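PDB 5LHA: omega transaminase from Pseudomonas sp., which probably transfers amino groups from amine or amino-acid donors to carbonyl acceptors, with pyridoxal phosphate and its pyridoxamine form as cofactor. Local coordinates for residues Val128-Lys133 and Thr305-Arg310; Ile140-Pro145 and Ala312-Asn317; Leu345-Val348 and Asp352-Gly355; Glu366-Leu371 and Gly379-Lys384; Val421-Ile426 and Ser448-Ala453. All coordinates share one frame; numbering follows the deposited sequence.

Interaction 1 of 5, residues Val128-Lys133 and Thr305-Arg310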
# COMPACT_ATOMS: atom_id res chain seq x y z
N VAL A 128 -15.75 -4.30 -13.55
CA VAL A 128 -14.64 -4.90 -12.81
C VAL A 128 -14.37 -4.13 -11.53
O VAL A 128 -14.27 -4.72 -10.44
CB VAL A 128 -13.39 -4.98 -13.71
CG1 VAL A 128 -12.16 -5.33 -12.89
CG2 VAL A 128 -13.62 -6.00 -14.83
N GLU A 129 -14.24 -2.81 -11.63
CA GLU A 129 -14.05 -1.98 -10.44
C GLU A 129 -15.14 -2.26 -9.41
O GLU A 129 -14.86 -2.34 -8.20
CB GLU A 129 -14.04 -0.50 -10.82
CG GLU A 129 -13.30 0.39 -9.82
CD GLU A 129 -11.78 0.26 -9.92
OE1 GLU A 129 -11.31 -0.66 -10.62
OE2 GLU A 129 -11.05 1.09 -9.32
N THR A 130 -16.38 -2.38 -9.87
CA THR A 130 -17.50 -2.68 -8.98
C THR A 130 -17.36 -4.05 -8.33
O THR A 130 -17.61 -4.21 -7.13
CB THR A 130 -18.80 -2.59 -9.79
OG1 THR A 130 -18.92 -1.27 -10.32
CG2 THR A 130 -20.02 -2.88 -8.92
N ALA A 131 -16.95 -5.06 -9.11
CA ALA A 131 -16.78 -6.40 -8.56
C ALA A 131 -15.72 -6.43 -7.46
O ALA A 131 -15.85 -7.19 -6.49
CB ALA A 131 -16.40 -7.39 -9.67
N LEU A 132 -14.65 -5.64 -7.61
CA LEU A 132 -13.58 -5.65 -6.61
C LEU A 132 -14.03 -5.02 -5.29
O LEU A 132 -13.86 -5.61 -4.23
CB LEU A 132 -12.36 -4.91 -7.15
CG LEU A 132 -11.75 -5.60 -8.38
CD1 LEU A 132 -10.60 -4.78 -8.95
CD2 LEU A 132 -11.30 -7.02 -8.01
N LYS A 133 -14.61 -3.82 -5.35
CA LYS A 133 -15.04 -3.12 -4.13
C LYS A 133 -16.19 -3.84 -3.44
O LYS A 133 -16.26 -3.87 -2.21
CB LYS A 133 -15.45 -1.69 -4.49
CG LYS A 133 -14.31 -0.77 -4.85
CD LYS A 133 -14.81 0.63 -5.18
CE LYS A 133 -15.33 1.35 -3.95
NZ LYS A 133 -16.25 2.48 -4.31
N THR A 305 -22.65 -5.57 -13.25
CA THR A 305 -22.08 -6.57 -12.37
C THR A 305 -23.22 -7.29 -11.67
O THR A 305 -24.03 -6.66 -10.99
CB THR A 305 -21.16 -5.91 -11.35
OG1 THR A 305 -20.29 -5.01 -12.04
CG2 THR A 305 -20.30 -6.97 -10.63
N LEU A 306 -23.28 -8.61 -11.84
CA LEU A 306 -24.31 -9.43 -11.20
C LEU A 306 -23.71 -10.19 -10.04
O LEU A 306 -22.57 -10.64 -10.10
CB LEU A 306 -24.94 -10.43 -12.18
CG LEU A 306 -25.98 -9.91 -13.18
CD1 LEU A 306 -25.32 -9.06 -14.26
CD2 LEU A 306 -26.75 -11.06 -13.81
N PHE A 307 -24.50 -10.34 -8.98
CA PHE A 307 -24.08 -11.01 -7.75
C PHE A 307 -25.07 -12.12 -7.44
O PHE A 307 -26.28 -11.96 -7.61
CB PHE A 307 -24.00 -10.02 -6.59
CG PHE A 307 -23.13 -8.83 -6.88
CD1 PHE A 307 -23.61 -7.74 -7.59
CD2 PHE A 307 -21.81 -8.81 -6.44
CE1 PHE A 307 -22.79 -6.66 -7.88
CE2 PHE A 307 -20.98 -7.72 -6.72
CZ PHE A 307 -21.48 -6.65 -7.43
N ASN A 308 -24.54 -13.26 -6.99
CA ASN A 308 -25.41 -14.39 -6.73
C ASN A 308 -26.10 -14.23 -5.37
O ASN A 308 -25.84 -13.28 -4.62
CB ASN A 308 -24.61 -15.70 -6.83
CG ASN A 308 -23.47 -15.79 -5.82
OD1 ASN A 308 -23.32 -14.94 -4.95
ND2 ASN A 308 -22.66 -16.83 -5.94
N GLN A 309 -27.03 -15.16 -5.09
CA GLN A 309 -27.83 -15.10 -3.87
C GLN A 309 -26.95 -15.14 -2.63
O GLN A 309 -27.22 -14.43 -1.65
CB GLN A 309 -28.83 -16.25 -3.85
CG GLN A 309 -29.99 -16.09 -2.87
CD GLN A 309 -31.07 -15.15 -3.36
OE1 GLN A 309 -31.65 -15.36 -4.43
NE2 GLN A 309 -31.37 -14.11 -2.58
N ARG A 310 -25.91 -15.98 -2.64
CA ARG A 310 -24.95 -16.03 -1.53
C ARG A 310 -24.48 -14.63 -1.14
O ARG A 310 -24.66 -14.19 0.00
CB ARG A 310 -23.77 -16.91 -1.93
CG ARG A 310 -22.60 -16.87 -0.96
CD ARG A 310 -21.34 -17.44 -1.58
NE ARG A 310 -20.16 -17.24 -0.74
CZ ARG A 310 -18.97 -17.80 -0.94
NH1 ARG A 310 -18.78 -18.62 -1.96
NH2 ARG A 310 -17.97 -17.55 -0.11

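Interaction 2 of 5, residues Ile140-Pro145 and Ala312-Asn317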
# COMPACT_ATOMS: atom_id res chain seq x y z
N ILE A 140 -16.86 -8.00 4.57
CA ILE A 140 -17.09 -7.17 5.75
C ILE A 140 -18.47 -7.45 6.34
O ILE A 140 -18.62 -7.59 7.56
CB ILE A 140 -16.89 -5.68 5.42
CG1 ILE A 140 -15.40 -5.38 5.23
CG2 ILE A 140 -17.45 -4.80 6.52
CD1 ILE A 140 -15.15 -4.04 4.59
N ALA A 141 -19.49 -7.54 5.48
CA ALA A 141 -20.82 -7.88 5.97
C ALA A 141 -20.87 -9.29 6.54
O ALA A 141 -21.64 -9.55 7.48
CB ALA A 141 -21.85 -7.74 4.85
N SER A 142 -20.05 -10.20 6.03
CA SER A 142 -19.99 -11.54 6.58
C SER A 142 -19.11 -11.64 7.81
O SER A 142 -18.91 -12.74 8.32
CB SER A 142 -19.51 -12.53 5.51
OG SER A 142 -20.36 -12.49 4.38
N GLY A 143 -18.60 -10.51 8.31
CA GLY A 143 -17.81 -10.53 9.52
C GLY A 143 -16.39 -11.00 9.35
O GLY A 143 -15.80 -11.51 10.30
N GLU A 144 -15.82 -10.82 8.16
CA GLU A 144 -14.49 -11.34 7.84
C GLU A 144 -13.68 -10.26 7.13
O GLU A 144 -13.29 -10.43 5.97
CB GLU A 144 -14.59 -12.60 6.98
CG GLU A 144 -15.37 -13.73 7.62
CD GLU A 144 -14.50 -14.56 8.53
OE1 GLU A 144 -13.37 -14.11 8.81
OE2 GLU A 144 -14.93 -15.66 8.95
N PRO A 145 -13.38 -9.15 7.80
CA PRO A 145 -12.65 -8.06 7.14
C PRO A 145 -11.20 -8.37 6.84
O PRO A 145 -10.53 -7.53 6.22
CB PRO A 145 -12.77 -6.89 8.14
CG PRO A 145 -13.66 -7.37 9.24
CD PRO A 145 -13.62 -8.85 9.22
N ALA A 312 -25.58 -11.65 -2.26
CA ALA A 312 -26.68 -10.71 -2.06
C ALA A 312 -27.23 -10.81 -0.64
O ALA A 312 -27.48 -9.79 0.02
CB ALA A 312 -27.77 -10.95 -3.10
N ASP A 313 -27.45 -12.04 -0.17
CA ASP A 313 -28.01 -12.28 1.16
C ASP A 313 -27.11 -11.73 2.26
O ASP A 313 -27.60 -11.19 3.26
CB ASP A 313 -28.22 -13.78 1.36
CG ASP A 313 -29.36 -14.31 0.55
OD1 ASP A 313 -30.19 -13.50 0.08
OD2 ASP A 313 -29.41 -15.54 0.35
N ALA A 314 -25.80 -11.91 2.11
CA ALA A 314 -24.87 -11.45 3.14
C ALA A 314 -24.87 -9.93 3.25
O ALA A 314 -24.84 -9.38 4.35
CB ALA A 314 -23.46 -11.95 2.85
N ILE A 315 -24.87 -9.25 2.10
CA ILE A 315 -24.80 -7.80 2.11
C ILE A 315 -26.12 -7.21 2.59
O ILE A 315 -26.13 -6.29 3.42
CB ILE A 315 -24.41 -7.29 0.70
CG1 ILE A 315 -22.98 -7.76 0.39
CG2 ILE A 315 -24.48 -5.78 0.64
CD1 ILE A 315 -22.45 -7.31 -0.93
N GLU A 316 -27.24 -7.73 2.09
CA GLU A 316 -28.54 -7.22 2.52
C GLU A 316 -28.86 -7.56 3.98
O GLU A 316 -29.66 -6.85 4.59
CB GLU A 316 -29.65 -7.70 1.60
CG GLU A 316 -29.54 -7.18 0.18
CD GLU A 316 -30.73 -7.56 -0.68
OE1 GLU A 316 -31.52 -8.42 -0.23
OE2 GLU A 316 -30.89 -6.99 -1.78
N ASN A 317 -28.26 -8.61 4.55
CA ASN A 317 -28.40 -8.89 5.97
C ASN A 317 -27.20 -8.40 6.78
O ASN A 317 -27.10 -8.74 7.96
CB ASN A 317 -28.58 -10.39 6.25
CG ASN A 317 -29.99 -10.88 5.98
OD1 ASN A 317 -30.97 -10.15 6.13
ND2 ASN A 317 -30.09 -12.16 5.63
O HOH W 1 -24.39 -10.21 7.06

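Interaction 3 of 5, residues Leu345-Val348 and Asp352-Gly355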
# COMPACT_ATOMS: atom_id res chain seq x y z
N LEU A 345 -30.61 -7.91 -26.45
CA LEU A 345 -30.73 -9.28 -25.94
C LEU A 345 -31.76 -10.07 -26.72
O LEU A 345 -31.60 -11.28 -26.93
CB LEU A 345 -31.11 -9.26 -24.47
CG LEU A 345 -30.09 -8.61 -23.54
CD1 LEU A 345 -30.60 -8.62 -22.11
CD2 LEU A 345 -28.78 -9.34 -23.66
N ASP A 346 -32.84 -9.42 -27.15
CA ASP A 346 -33.85 -10.09 -27.96
C ASP A 346 -33.24 -10.64 -29.25
O ASP A 346 -33.49 -11.80 -29.61
CB ASP A 346 -35.00 -9.13 -28.23
CG ASP A 346 -35.81 -8.84 -26.97
OD1 ASP A 346 -35.65 -9.58 -25.98
OD2 ASP A 346 -36.62 -7.89 -26.96
N ILE A 347 -32.44 -9.84 -29.94
CA ILE A 347 -31.80 -10.31 -31.18
C ILE A 347 -30.86 -11.48 -30.88
O ILE A 347 -30.82 -12.46 -31.63
CB ILE A 347 -31.07 -9.15 -31.88
CG1 ILE A 347 -32.07 -8.14 -32.44
CG2 ILE A 347 -30.17 -9.67 -33.00
CD1 ILE A 347 -31.45 -6.84 -32.88
N VAL A 348 -30.11 -11.39 -29.78
CA VAL A 348 -29.13 -12.43 -29.44
C VAL A 348 -29.82 -13.78 -29.29
O VAL A 348 -29.35 -14.80 -29.81
CB VAL A 348 -28.36 -12.04 -28.16
CG1 VAL A 348 -27.48 -13.19 -27.67
CG2 VAL A 348 -27.53 -10.77 -28.40
N ASP A 352 -30.04 -16.94 -32.28
CA ASP A 352 -29.02 -17.83 -31.70
C ASP A 352 -27.60 -17.41 -32.06
O ASP A 352 -26.83 -18.15 -32.67
CB ASP A 352 -29.27 -19.27 -32.14
CG ASP A 352 -28.44 -20.28 -31.36
OD1 ASP A 352 -28.04 -20.00 -30.21
OD2 ASP A 352 -28.20 -21.37 -31.91
N LEU A 353 -27.23 -16.20 -31.63
CA LEU A 353 -25.90 -15.70 -31.94
C LEU A 353 -24.83 -16.51 -31.22
O LEU A 353 -23.72 -16.66 -31.75
CB LEU A 353 -25.79 -14.21 -31.60
CG LEU A 353 -26.68 -13.30 -32.45
CD1 LEU A 353 -26.38 -11.83 -32.17
CD2 LEU A 353 -26.52 -13.63 -33.92
N PRO A 354 -25.08 -17.05 -30.01
CA PRO A 354 -24.11 -18.00 -29.46
C PRO A 354 -23.94 -19.23 -30.34
O PRO A 354 -22.83 -19.75 -30.46
CB PRO A 354 -24.69 -18.34 -28.08
CG PRO A 354 -25.52 -17.18 -27.72
CD PRO A 354 -26.10 -16.67 -29.00
N GLY A 355 -25.03 -19.70 -30.95
CA GLY A 355 -24.94 -20.84 -31.85
C GLY A 355 -24.23 -20.52 -33.15
O GLY A 355 -23.47 -21.35 -33.67

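Interaction 4 of 5, residues Glu366-Leu371 and Gly379-Lys384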
# COMPACT_ATOMS: atom_id res chain seq x y z
N GLU A 366 -10.80 -23.49 -38.68
CA GLU A 366 -10.35 -24.56 -39.56
C GLU A 366 -9.66 -24.01 -40.80
O GLU A 366 -8.59 -24.49 -41.19
CB GLU A 366 -11.56 -25.40 -39.98
CG GLU A 366 -11.34 -26.34 -41.16
CD GLU A 366 -12.65 -26.97 -41.67
OE1 GLU A 366 -13.70 -26.78 -41.02
OE2 GLU A 366 -12.63 -27.63 -42.74
N GLN A 367 -10.26 -23.01 -41.43
CA GLN A 367 -9.72 -22.45 -42.66
C GLN A 367 -8.41 -21.70 -42.46
O GLN A 367 -7.68 -21.48 -43.44
CB GLN A 367 -10.77 -21.52 -43.29
CG GLN A 367 -12.00 -22.24 -43.79
CD GLN A 367 -12.99 -21.29 -44.45
OE1 GLN A 367 -14.15 -21.23 -44.05
NE2 GLN A 367 -12.52 -20.55 -45.45
N LEU A 368 -8.10 -21.29 -41.23
CA LEU A 368 -6.88 -20.54 -40.94
C LEU A 368 -5.68 -21.42 -40.62
O LEU A 368 -4.55 -20.92 -40.62
CB LEU A 368 -7.15 -19.57 -39.78
CG LEU A 368 -8.12 -18.43 -40.16
CD1 LEU A 368 -8.71 -17.76 -38.93
CD2 LEU A 368 -7.42 -17.41 -41.04
N GLN A 369 -5.90 -22.70 -40.34
CA GLN A 369 -4.78 -23.58 -39.98
C GLN A 369 -3.72 -23.72 -41.07
O GLN A 369 -2.53 -23.76 -40.71
CB GLN A 369 -5.33 -24.94 -39.56
CG GLN A 369 -6.17 -24.83 -38.30
CD GLN A 369 -5.38 -24.21 -37.16
OE1 GLN A 369 -4.27 -24.63 -36.86
NE2 GLN A 369 -5.94 -23.17 -36.55
N PRO A 370 -4.05 -23.82 -42.36
CA PRO A 370 -2.98 -23.90 -43.38
C PRO A 370 -2.03 -22.72 -43.38
O PRO A 370 -0.90 -22.87 -43.88
CB PRO A 370 -3.76 -23.99 -44.70
CG PRO A 370 -5.03 -24.65 -44.32
CD PRO A 370 -5.37 -24.09 -42.96
N LEU A 371 -2.43 -21.57 -42.83
CA LEU A 371 -1.51 -20.44 -42.73
C LEU A 371 -0.29 -20.80 -41.89
O LEU A 371 0.81 -20.28 -42.12
CB LEU A 371 -2.22 -19.22 -42.14
CG LEU A 371 -3.18 -18.40 -43.00
CD1 LEU A 371 -3.82 -17.30 -42.16
CD2 LEU A 371 -2.51 -17.82 -44.24
N GLY A 379 2.94 -18.55 -35.98
CA GLY A 379 3.25 -19.56 -34.98
C GLY A 379 2.13 -20.56 -34.73
O GLY A 379 2.34 -21.76 -34.90
N GLU A 380 0.95 -20.07 -34.37
CA GLU A 380 -0.25 -20.89 -34.29
C GLU A 380 -1.46 -19.98 -34.45
O GLU A 380 -1.36 -18.75 -34.37
CB GLU A 380 -0.35 -21.68 -32.98
CG GLU A 380 -0.69 -20.84 -31.76
CD GLU A 380 -1.28 -21.66 -30.61
OE1 GLU A 380 -1.19 -22.91 -30.64
OE2 GLU A 380 -1.83 -21.07 -29.67
N VAL A 381 -2.62 -20.60 -34.68
CA VAL A 381 -3.90 -19.90 -34.72
C VAL A 381 -4.84 -20.61 -33.75
O VAL A 381 -5.10 -21.81 -33.89
CB VAL A 381 -4.50 -19.88 -36.13
CG1 VAL A 381 -5.83 -19.12 -36.14
CG2 VAL A 381 -3.52 -19.24 -37.12
N ARG A 382 -5.34 -19.87 -32.76
CA ARG A 382 -6.20 -20.42 -31.72
C ARG A 382 -7.45 -19.57 -31.58
O ARG A 382 -7.49 -18.41 -32.00
CB ARG A 382 -5.47 -20.48 -30.38
CG ARG A 382 -4.62 -19.25 -30.11
CD ARG A 382 -4.12 -19.20 -28.68
NE ARG A 382 -3.51 -17.91 -28.39
CZ ARG A 382 -2.28 -17.57 -28.75
NH1 ARG A 382 -1.51 -18.43 -29.41
NH2 ARG A 382 -1.80 -16.37 -28.44
N GLY A 383 -8.47 -20.16 -30.98
CA GLY A 383 -9.73 -19.47 -30.85
C GLY A 383 -10.80 -20.36 -30.27
O GLY A 383 -10.63 -21.58 -30.13
N LYS A 384 -11.93 -19.73 -29.95
CA LYS A 384 -13.12 -20.41 -29.47
C LYS A 384 -14.31 -19.51 -29.75
O LYS A 384 -14.32 -18.35 -29.32
CB LYS A 384 -13.01 -20.71 -27.98
CG LYS A 384 -14.16 -21.53 -27.45
CD LYS A 384 -14.00 -21.82 -25.98
CE LYS A 384 -15.24 -22.50 -25.41
NZ LYS A 384 -15.34 -23.93 -25.79
O HOH W 2 -2.14 -23.65 -35.17

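Interaction 5 of 5, residues Val421-Ile426 and Ser448-Ala453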
# COMPACT_ATOMS: atom_id res chain seq x y z
N VAL A 421 -10.65 -6.12 -45.24
CA VAL A 421 -11.02 -6.68 -43.94
C VAL A 421 -10.18 -6.02 -42.86
O VAL A 421 -8.95 -6.13 -42.86
CB VAL A 421 -10.82 -8.21 -43.89
CG1 VAL A 421 -11.16 -8.73 -42.51
CG2 VAL A 421 -11.69 -8.90 -44.92
N LEU A 422 -10.84 -5.34 -41.92
CA LEU A 422 -10.15 -4.72 -40.80
C LEU A 422 -9.97 -5.74 -39.68
O LEU A 422 -10.94 -6.34 -39.22
CB LEU A 422 -10.92 -3.51 -40.27
CG LEU A 422 -10.17 -2.75 -39.16
CD1 LEU A 422 -8.81 -2.26 -39.62
CD2 LEU A 422 -11.00 -1.61 -38.60
N VAL A 423 -8.71 -5.97 -39.28
CA VAL A 423 -8.36 -6.83 -38.16
C VAL A 423 -7.47 -6.02 -37.22
O VAL A 423 -7.06 -4.90 -37.52
CB VAL A 423 -7.67 -8.13 -38.60
CG1 VAL A 423 -8.60 -8.92 -39.51
CG2 VAL A 423 -6.38 -7.82 -39.32
N ARG A 424 -7.16 -6.61 -36.06
CA ARG A 424 -6.59 -5.86 -34.94
C ARG A 424 -5.24 -6.41 -34.49
O ARG A 424 -5.17 -7.52 -33.93
CB ARG A 424 -7.58 -5.87 -33.78
CG ARG A 424 -7.23 -4.92 -32.64
CD ARG A 424 -8.12 -5.19 -31.44
NE ARG A 424 -7.67 -4.46 -30.25
CZ ARG A 424 -8.19 -4.63 -29.03
NH1 ARG A 424 -9.17 -5.50 -28.83
NH2 ARG A 424 -7.71 -3.93 -28.01
N PRO A 425 -4.14 -5.67 -34.67
CA PRO A 425 -2.87 -6.08 -34.06
C PRO A 425 -2.79 -5.61 -32.62
O PRO A 425 -3.07 -4.45 -32.30
CB PRO A 425 -1.82 -5.38 -34.94
CG PRO A 425 -2.50 -4.18 -35.47
CD PRO A 425 -3.97 -4.54 -35.61
N ILE A 426 -2.47 -6.55 -31.73
CA ILE A 426 -2.11 -6.28 -30.34
C ILE A 426 -0.79 -6.99 -30.08
O ILE A 426 -0.75 -8.23 -30.03
CB ILE A 426 -3.18 -6.76 -29.35
CG1 ILE A 426 -4.55 -6.21 -29.70
CG2 ILE A 426 -2.80 -6.35 -27.94
CD1 ILE A 426 -5.63 -6.77 -28.84
N SER A 448 -9.47 -15.00 -46.98
CA SER A 448 -8.80 -14.55 -48.20
C SER A 448 -7.95 -13.31 -47.96
O SER A 448 -6.89 -13.17 -48.58
CB SER A 448 -9.83 -14.28 -49.29
OG SER A 448 -10.53 -15.47 -49.63
N ALA A 449 -8.41 -12.39 -47.12
CA ALA A 449 -7.68 -11.14 -46.92
C ALA A 449 -6.41 -11.35 -46.11
O ALA A 449 -5.38 -10.71 -46.37
CB ALA A 449 -8.58 -10.10 -46.24
N LEU A 450 -6.45 -12.25 -45.12
CA LEU A 450 -5.24 -12.55 -44.35
C LEU A 450 -4.23 -13.32 -45.19
O LEU A 450 -3.02 -13.07 -45.09
CB LEU A 450 -5.61 -13.32 -43.08
CG LEU A 450 -6.39 -12.44 -42.09
CD1 LEU A 450 -7.16 -13.27 -41.07
CD2 LEU A 450 -5.45 -11.45 -41.41
N GLU A 451 -4.70 -14.27 -46.00
CA GLU A 451 -3.82 -14.96 -46.93
C GLU A 451 -3.08 -13.96 -47.82
O GLU A 451 -1.87 -14.06 -48.03
CB GLU A 451 -4.64 -15.93 -47.79
CG GLU A 451 -5.18 -17.15 -47.05
CD GLU A 451 -5.92 -18.10 -47.98
OE1 GLU A 451 -6.40 -17.64 -49.04
OE2 GLU A 451 -6.03 -19.31 -47.66
N ALA A 452 -3.81 -12.96 -48.34
CA ALA A 452 -3.18 -11.91 -49.14
C ALA A 452 -2.19 -11.10 -48.31
O ALA A 452 -1.09 -10.77 -48.79
CB ALA A 452 -4.25 -11.00 -49.73
N ALA A 453 -2.55 -10.76 -47.07
CA ALA A 453 -1.68 -9.93 -46.24
C ALA A 453 -0.37 -10.64 -45.93
O ALA A 453 0.69 -10.00 -45.89
CB ALA A 453 -2.41 -9.53 -44.96

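Interaction 1 of 5, residues Val128-Lys133 and Thr305-Arg310
T130 and A131 of helix 124-141 pack on T305 and F307 of strand 303-308, a helix-on-sheet contact in the large mixed sheet of this fold-type I PLP-dependent enzyme. The helix segment and the strand run at 32° to each other, their axes approaching to 8.7 Å. The two threonines carry most of the contact, passing alongside each other in opposite directions. The hydroxyl T305 OG1 faces T130 CB at 3.6 Å, and the methyl T130 CG2 lies 4.0 Å from T305 CB. T130 CG2 stands anti to its own backbone N, which carries the methyl on to the edge of the F307 ring, 4.3 Å from CZ. The other branch of T305 is apolar: its CG2 meets A131 CB at 4.0 Å. Both hydroxyls find their polar partners beyond the two segments. T305 OG1 is hydrogen-bonded to A127 O, one turn before A131, and T130 OG1 to D126 O and to H327 NE2. F307 also meets W22 of the second subunit, the ring planes inclined at about 40°. The helix starts beside the cofactor pocket lined by G123, G124 and S125, and the T130 side chain is about 10 Å from a bound PMP. A valine in place of T305 would probably cost A127 O its hydroxyl partner, leaving this crossing without the side-chain-to-backbone bond and dependent on apolar contacts. Threonine thus serves twice in a buried interface: its methyl packs against A131, while its hydroxyl finds a backbone acceptor on the helix.

Interaction 2 of 5, residues Ile140-Pro145 and Ala312-Asn317
A141 O and A314 O are linked by one water molecule that donates a hydrogen bond to each, 2.9 Å long to A141 O and 2.9 Å to A314 O. Both carbonyls lie close to the C-terminal ends of their helices, 124-141 and 309-316, and the residue four places after A141 is P145, which has no N-H to offer. Beside the water bridge the backbones come close, A141 CA and I315 CA being 5.5 Å apart. A141 CB is directed toward the second helix and touches A314 O at 3.4 Å and, next to it, I315 CA at 4.0 Å. Alongside, S142 OG lies against A314 CB at 3.5 Å. With chi1 of -58°, S142 OG sits beside its own backbone N and turns back to bond Y138 O in the preceding turn. Helix 124-141 is closed by a Schellman motif in which G143 takes positive phi and its N bonds I140 O at 3.0 Å. I315 points away from 140-145 and packs on M134 and Q137, earlier in helix 124-141, while E316 forms a salt bridge with R117 and a hydrogen bond with W22 NE1 of the second subunit. Small side chains thus allow the helix ends to meet closely, and the water donates to both carbonyl oxygens, probably sparing them from being left without a donor across this narrow gap.

Interaction 3 of 5, residues Leu345-Val348 and Asp352-Gly355
V348 holds CG1 anti to its backbone N (chi1 172°), which sends CG1 to P354 and CG2 to L353, while L353 keeps CG beside its own N (chi1 -66°) and so brings CD1 back to V348. V348 CG2 meets L353 CD1 at 4.1 Å and V348 CG1 meets P354 CD at 4.0 Å, the valine crossing each partner at about a right angle. L353 CD1 also rests on V348 CA, at 3.9 Å, and reaches I347 CG2 at 4.4 Å. One backbone bond ties the pieces together: L353 N donates to V348 O over 3.1 Å, nearly straight at 169° and within the plane of the carbonyl. The first amide of helix 353-368 thereby satisfies a carbonyl in the last turn of helix 335-350. D352, between them, is the N-cap of the second helix, its OD1 accepting a weak bond from G355 N at 3.1 Å. Without the leucine branches, as with an alanine at L353, V348 CG2 and I347 CG2 would probably lose their partner and a gap open beside them. Around this tight helix-to-helix turn, I347 packs on S73 and V74 of helix 72-85 and L345 on L102 and M109 of helix 97-109. D346 forms a salt bridge with R105 of helix 97-109, and L353 leans on the loop at T437.

Interaction 4 of 5, residues Glu366-Leu371 and Gly379-Lys384
The backbones come nearest at Q369 and V381, their CA atoms 6.5 Å apart, where the chain just past helix 353-368 lies over strand 378-384. Q369 reaches V381 O directly and V381 N through a water. NE2 donates to V381 O over 3.1 Å at 159°, approaching from above the carbonyl plane, while the acceptor lies close to the plane of the glutamine amide. On the other arm OE1 accepts from a water at 2.9 Å, and that water accepts from V381 N at 3.1 Å. The glutamine chain is bent at chi2 (-57°), which curls the amide back onto the strand; NE2 also has a weak bond to L365 O. V381 itself points toward the helix, and its CG1 touches L368 CB at 3.9 Å. On the far face of the strand, R382 NH1 forms a salt bridge with E380 OE2 at 2.7 Å, and R382 NH2 another with D391. Strand 378-384 is outermost in its sheet within this chain, and its neighbour 387-393 supplies I388 and L390 to cover V381, while L368 packs on L450 of helix 440-457.

Interaction 5 of 5, residues Val421-Ile426 and Ser448-Ala453
R424, in the same strand as the V421 and V423 that meet A449 and L450, carries I426 CD1 on one face of its guanidinium, 3.3 Å above the plane and over its centre. That packing stays within the strand, and R424 lies against L62 and W63 of helix 60-63 and against F91 of the second subunit. The contact with helix 440-457 uses V421 and V423 instead and is wholly apolar. V421 points toward the helix, its CA 6.3 Å from that of A449. With its CG1 anti to the backbone N (chi1 178°), the valine presents the other branch, CG2, to the A449 methyl: CG2 and A449 CB are 3.6 Å apart, and V421 CB is 3.8 Å from the same methyl. Two residues on, at the break in the strand, V423 CG2 faces L450 CD2 more loosely, at 4.3 Å. L450 leaves the helix to one side, and its long chain is what bridges the wider separation there, whereas the short A449 lets the strand come near. The hydrophobic layer extends beyond the pair: V423 and L450 both pack on L432 of strand 429-432, A449 touches A419, and A453 rests on I412 and A416 of helix 408-418. No hydrogen bond crosses between the two segments. Strand and helix are therefore held by shape and by the burial of methyl groups, while the charged R424 takes no part in the contact and reaches toward F91 of the second subunit.

In the fold
Along the chain, interactions 1 and 2 cross, their segments alternating, and interactions 3, 4 and 5 follow in series. The first pair, with centres 13 Å apart, shares helices 124-141 and 309-316 beside the sheet that holds strand 303-308, and both touch the second subunit. Interactions 4 and 5, also 13 Å apart by centres, lie on the opposite side of the chain's centre and reach the other mixed sheet; they meet through L368 with L450 and L371 with E451. Interaction 3 joins helices 335-350 and 353-368, the latter running on to interaction 4, 25 Å away between centres. The set thus spans both sheets of the fold and the helical connection between them.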